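Local coordinates for protein cytosine deaminase (Klebsiella pneumoniae, PDB 4R85) that binds 5-methylcytosine beside an iron(II) ion in an amidohydrolase-fold active site and probably removes its exocyclic amino group by hydrolysis, at residues A[1-5]-A[15-19]; A[322-326]-A[344-348]. All blocks are in the same frame, centred on the assembly; numbering follows the deposited sequence.

Contact 1 comes first along the chain and closes before contact 2 opens. It pairs the first two strands of the protein, 2-7 and 14-20, in the small N-terminal sheet. Contact 2 belongs to the barrel part of the chain, where helix 322-332 meets the turn between helices 338-342 and 350-355. Their centres are about 25 Å apart and their nearest atoms about 14 Å, so the two do not touch. Both are buried. The centre of contact 1 lies about 29 Å from the centre of the chain, that of contact 2 about 10 Å. Contact 1 thus sits in an outlying beta structure and contact 2 within the barrel domain. Strands 372-375 and 390-395, later than contact 2, return to cover contact 1.

Contact 1: residues A[1-5]-A[15-19]; sequences MKIIN and FTLDL
Met1 and Leu19 open an antiparallel pairing at the start of the chain. Met1 N gives a hydrogen bond to Leu19 O, and Met1 O accepts Leu19 N at 2.7 Å, with an N-H...O angle of 166°. The Met1 side chain bends at its last torsion (chi3 45°), which brings Met1 CE to 3.6 Å from Leu19 CD1. Lys2 faces Asp18 in a non-hydrogen-bonded pair. Its chain leaves anti to the backbone N (chi1 180°) and then bends twice near its end. Lys2 NZ thus reaches Asp18 OD1 on the syn side at 2.8 Å, in a salt bridge. Asp18 OD2 has a second partner, Arg26. Lys2 CG also touches Thr16 CG2 at 3.7 Å. Ile3 and Leu17 form a hydrogen-bonded pair, with both N-H...O bonds 2.8 Å long, from Ile3 N to Leu17 O and from Leu17 N to Ile3 O. Ile4 CG2 lies 3.4 Å from Thr16 OG1, which is hydrogen-bonded to Gln30. At Asn5, whose ND2 is hydrogen-bonded to Asp42, the chain turns a corner. Strands 23-29 and 41-42 flank this beta hairpin in the sheet. Its face bearing Ile3, Leu17 and Leu19 packs on strand 372-375, and Ile394 of strand 390-395 touches Ile3 and Leu19.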
loop_
_atom_site.group_PDB
_atom_site.type_symbol
_atom_site.label_atom_id
_atom_site.label_comp_id
_atom_site.label_asym_id
_atom_site.label_seq_id
_atom_site.Cartn_x
_atom_site.Cartn_y
_atom_site.Cartn_z
ATOM N N MET A 1 8.095 34.019 11.687
ATOM C CA MET A 1 7.210 33.513 10.645
ATOM C C MET A 1 5.857 33.131 11.225
ATOM O O MET A 1 5.784 32.525 12.289
ATOM C CB MET A 1 7.837 32.306 9.952
ATOM C CG MET A 1 6.902 31.600 8.979
ATOM S SD MET A 1 7.758 30.338 8.020
ATOM C CE MET A 1 8.705 29.531 9.301
ATOM N N LYS A 2 4.788 33.482 10.520
ATOM C CA LYS A 2 3.439 33.203 10.997
ATOM C C LYS A 2 2.699 32.271 10.042
ATOM O O LYS A 2 2.799 32.411 8.822
ATOM C CB LYS A 2 2.660 34.506 11.166
ATOM C CG LYS A 2 1.230 34.329 11.660
ATOM C CD LYS A 2 0.436 35.631 11.548
ATOM C CE LYS A 2 1.010 36.725 12.438
ATOM N NZ LYS A 2 0.763 36.462 13.884
ATOM N N ILE A 3 1.971 31.311 10.603
ATOM C CA ILE A 3 1.113 30.440 9.810
ATOM C C ILE A 3 -0.313 30.615 10.298
ATOM O O ILE A 3 -0.574 30.481 11.488
ATOM C CB ILE A 3 1.496 28.961 9.956
ATOM C CG1 ILE A 3 2.973 28.738 9.598
ATOM C CG2 ILE A 3 0.597 28.106 9.081
ATOM C CD1 ILE A 3 3.505 27.398 10.034
ATOM N N ILE A 4 -1.231 30.931 9.390
ATOM C CA ILE A 4 -2.638 31.090 9.761
ATOM C C ILE A 4 -3.523 30.016 9.128
ATOM O O ILE A 4 -3.104 29.329 8.190
ATOM C CB ILE A 4 -3.198 32.476 9.370
ATOM C CG1 ILE A 4 -3.171 32.679 7.850
ATOM C CG2 ILE A 4 -2.442 33.598 10.092
ATOM C CD1 ILE A 4 -3.864 33.972 7.393
ATOM N N ASN A 5 -4.742 29.889 9.655
ATOM C CA ASN A 5 -5.761 28.999 9.106
ATOM C C ASN A 5 -5.318 27.543 9.100
ATOM O O ASN A 5 -5.650 26.780 8.187
ATOM C CB ASN A 5 -6.156 29.427 7.688
ATOM C CG ASN A 5 -6.822 30.787 7.650
ATOM O OD1 ASN A 5 -7.507 31.190 8.596
ATOM N ND2 ASN A 5 -6.631 31.503 6.546
ATOM N N PHE A 15 -6.013 27.372 13.722
ATOM C CA PHE A 15 -5.000 27.981 14.576
ATOM C C PHE A 15 -4.014 28.851 13.820
ATOM O O PHE A 15 -3.707 28.603 12.654
ATOM C CB PHE A 15 -4.220 26.907 15.339
ATOM C CG PHE A 15 -5.050 26.128 16.315
ATOM C CD1 PHE A 15 -5.034 26.446 17.660
ATOM C CD2 PHE A 15 -5.842 25.073 15.886
ATOM C CE1 PHE A 15 -5.799 25.729 18.565
ATOM C CE2 PHE A 15 -6.605 24.351 16.784
ATOM C CZ PHE A 15 -6.587 24.686 18.128
ATOM N N THR A 16 -3.523 29.879 14.503
ATOM C CA THR A 16 -2.355 30.622 14.046
ATOM C C THR A 16 -1.129 30.171 14.839
ATOM O O THR A 16 -1.182 30.044 16.063
ATOM C CB THR A 16 -2.561 32.137 14.194
ATOM O OG1 THR A 16 -3.446 32.585 13.161
ATOM C CG2 THR A 16 -1.246 32.883 14.074
ATOM N N LEU A 17 -0.032 29.905 14.130
ATOM C CA LEU A 17 1.216 29.507 14.759
ATOM C C LEU A 17 2.272 30.576 14.511
ATOM O O LEU A 17 2.516 30.968 13.366
ATOM C CB LEU A 17 1.696 28.165 14.180
ATOM C CG LEU A 17 0.597 27.143 13.871
ATOM C CD1 LEU A 17 1.192 25.878 13.266
ATOM C CD2 LEU A 17 -0.186 26.809 15.120
ATOM N N ASP A 18 2.894 31.052 15.584
ATOM C CA ASP A 18 3.926 32.074 15.484
ATOM C C ASP A 18 5.283 31.456 15.760
ATOM O O ASP A 18 5.517 30.922 16.846
ATOM C CB ASP A 18 3.661 33.209 16.477
ATOM C CG ASP A 18 2.468 34.057 16.084
ATOM O OD1 ASP A 18 2.260 34.260 14.866
ATOM O OD2 ASP A 18 1.739 34.520 16.991
ATOM N N LEU A 19 6.165 31.511 14.766
ATOM C CA LEU A 19 7.497 30.930 14.889
ATOM C C LEU A 19 8.522 32.047 14.991
ATOM O O LEU A 19 8.478 33.019 14.235
ATOM C CB LEU A 19 7.806 30.036 13.689
ATOM C CG LEU A 19 6.740 28.988 13.359
ATOM C CD1 LEU A 19 7.218 28.076 12.234
ATOM C CD2 LEU A 19 6.368 28.180 14.587
#

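Contact 2: residues A[322-326]-A[344-348]; sequences ILRIL and CLDFV
Leu326 reaches from helix 322-332 to the 3-10 turn 344-347 and makes the broadest contribution to this contact. Leu326 CB meets Val348 CG1 at 4.0 Å. With chi1 near 180° (177°), CG swings opposite the backbone N, and the two methyls part. Leu326 CD1 lies 3.5 Å from Cys344 O and also approaches Phe347 CB. Leu326 CD2 meets Leu345 CD2 at 3.8 Å, where the two leucine side chains cross at about a right angle. Leu326 CD2 is also 4.1 Å from Cys344 SG. Cys344 O, which both methyls approach, accepts a hydrogen bond from Phe347 N within the turn.

One helical turn earlier, Ile322 slides past Val348 in the opposite direction. Ile322 CG1 touches Val348 CG1 at 3.6 Å. The Ile322 side chain is about 12 Å from the iron(II) ion. Leu345 CD2 is shared: besides Leu326 it meets Leu323 CD2 at 4.0 Å. No hydrogen bond joins the two segments, and every residue that touches is buried.

Neighbouring elements complete this apolar core. Phe52 of strand 47-57 touches Ile322, Leu323 and Val348, while Val384 of helix 380-386 reaches Leu326 and Cys344. Backbone hydrogen bonds tie Phe347 to Phe305 of strand 303-305 and Val348 to Val53 of strand 47-57. The contact thus joins helix 322-332 to the turn before helix 350-355, beside the first and last parallel strands of an amidohydrolase (beta/alpha) barrel.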
loop_
_atom_site.group_PDB
_atom_site.type_symbol
_atom_site.label_atom_id
_atom_site.label_comp_id
_atom_site.label_asym_id
_atom_site.label_seq_id
_atom_site.Cartn_x
_atom_site.Cartn_y
_atom_site.Cartn_z
ATOM N N ILE A 322 6.541 7.786 4.132
ATOM C CA ILE A 322 6.027 7.030 5.279
ATOM C C ILE A 322 4.497 6.854 5.252
ATOM O O ILE A 322 3.954 5.930 5.875
ATOM C CB ILE A 322 6.477 7.664 6.628
ATOM C CG1 ILE A 322 6.345 6.656 7.780
ATOM C CG2 ILE A 322 5.681 8.926 6.922
ATOM C CD1 ILE A 322 7.634 5.945 8.131
ATOM N N LEU A 323 3.796 7.715 4.520
ATOM C CA LEU A 323 2.337 7.574 4.416
ATOM C C LEU A 323 1.953 6.300 3.661
ATOM O O LEU A 323 0.877 5.738 3.876
ATOM C CB LEU A 323 1.705 8.795 3.751
ATOM C CG LEU A 323 1.699 10.064 4.611
ATOM C CD1 LEU A 323 0.930 11.183 3.921
ATOM C CD2 LEU A 323 1.123 9.770 5.993
ATOM N N ARG A 324 2.833 5.846 2.773
ATOM C CA ARG A 324 2.576 4.612 2.051
ATOM C C ARG A 324 2.664 3.446 3.038
ATOM O O ARG A 324 1.865 2.512 2.981
ATOM C CB ARG A 324 3.584 4.431 0.900
ATOM C CG ARG A 324 3.208 3.337 -0.094
ATOM C CD ARG A 324 4.274 3.166 -1.202
ATOM N NE ARG A 324 5.576 2.856 -0.618
ATOM C CZ ARG A 324 6.078 1.633 -0.498
ATOM N NH1 ARG A 324 5.406 0.580 -0.952
ATOM N NH2 ARG A 324 7.262 1.461 0.077
ATOM N N ILE A 325 3.645 3.516 3.939
ATOM C CA ILE A 325 3.842 2.502 4.979
ATOM C C ILE A 325 2.675 2.469 5.957
ATOM O O ILE A 325 2.186 1.395 6.345
ATOM C CB ILE A 325 5.118 2.794 5.795
ATOM C CG1 ILE A 325 6.342 2.866 4.887
ATOM C CG2 ILE A 325 5.310 1.778 6.916
ATOM C CD1 ILE A 325 6.366 1.899 3.735
ATOM N N LEU A 326 2.240 3.655 6.368
ATOM C CA LEU A 326 1.086 3.776 7.237
ATOM C C LEU A 326 -0.113 3.093 6.605
ATOM O O LEU A 326 -0.787 2.311 7.253
ATOM C CB LEU A 326 0.779 5.251 7.527
ATOM C CG LEU A 326 -0.470 5.534 8.371
ATOM C CD1 LEU A 326 -0.357 4.854 9.728
ATOM C CD2 LEU A 326 -0.674 7.047 8.537
ATOM N N CYS A 344 -4.732 7.841 13.208
ATOM C CA CYS A 344 -3.695 6.968 12.630
ATOM C C CYS A 344 -2.347 7.655 12.429
ATOM O O CYS A 344 -1.309 6.986 12.318
ATOM C CB CYS A 344 -4.162 6.345 11.310
ATOM S SG CYS A 344 -4.437 7.542 9.977
ATOM N N LEU A 345 -2.331 8.983 12.391
ATOM C CA LEU A 345 -1.041 9.661 12.213
ATOM C C LEU A 345 -0.107 9.498 13.424
ATOM O O LEU A 345 1.113 9.709 13.306
ATOM C CB LEU A 345 -1.221 11.141 11.837
ATOM C CG LEU A 345 -1.697 11.403 10.401
ATOM C CD1 LEU A 345 -1.855 12.905 10.130
ATOM C CD2 LEU A 345 -0.753 10.753 9.375
ATOM N N ASP A 346 -0.672 9.107 14.569
ATOM C CA ASP A 346 0.128 8.742 15.748
ATOM C C ASP A 346 1.285 7.798 15.399
ATOM O O ASP A 346 2.383 7.909 15.948
ATOM C CB ASP A 346 -0.722 8.012 16.792
ATOM C CG ASP A 346 -1.698 8.919 17.530
ATOM O OD1 ASP A 346 -1.633 10.164 17.400
ATOM O OD2 ASP A 346 -2.531 8.353 18.273
ATOM N N PHE A 347 1.023 6.847 14.509
ATOM C CA PHE A 347 1.969 5.759 14.247
ATOM C C PHE A 347 3.179 6.158 13.416
ATOM O O PHE A 347 4.131 5.380 13.290
ATOM C CB PHE A 347 1.244 4.561 13.621
ATOM C CG PHE A 347 0.147 4.020 14.496
ATOM C CD1 PHE A 347 0.456 3.363 15.680
ATOM C CD2 PHE A 347 -1.184 4.201 14.161
ATOM C CE1 PHE A 347 -0.546 2.880 16.511
ATOM C CE2 PHE A 347 -2.190 3.724 14.984
ATOM C CZ PHE A 347 -1.873 3.061 16.159
ATOM N N VAL A 348 3.147 7.366 12.855
ATOM C CA VAL A 348 4.268 7.857 12.057
ATOM C C VAL A 348 4.737 9.240 12.499
ATOM O O VAL A 348 5.561 9.863 11.832
ATOM C CB VAL A 348 3.936 7.876 10.570
ATOM C CG1 VAL A 348 3.646 6.447 10.085
ATOM C CG2 VAL A 348 2.760 8.797 10.308
#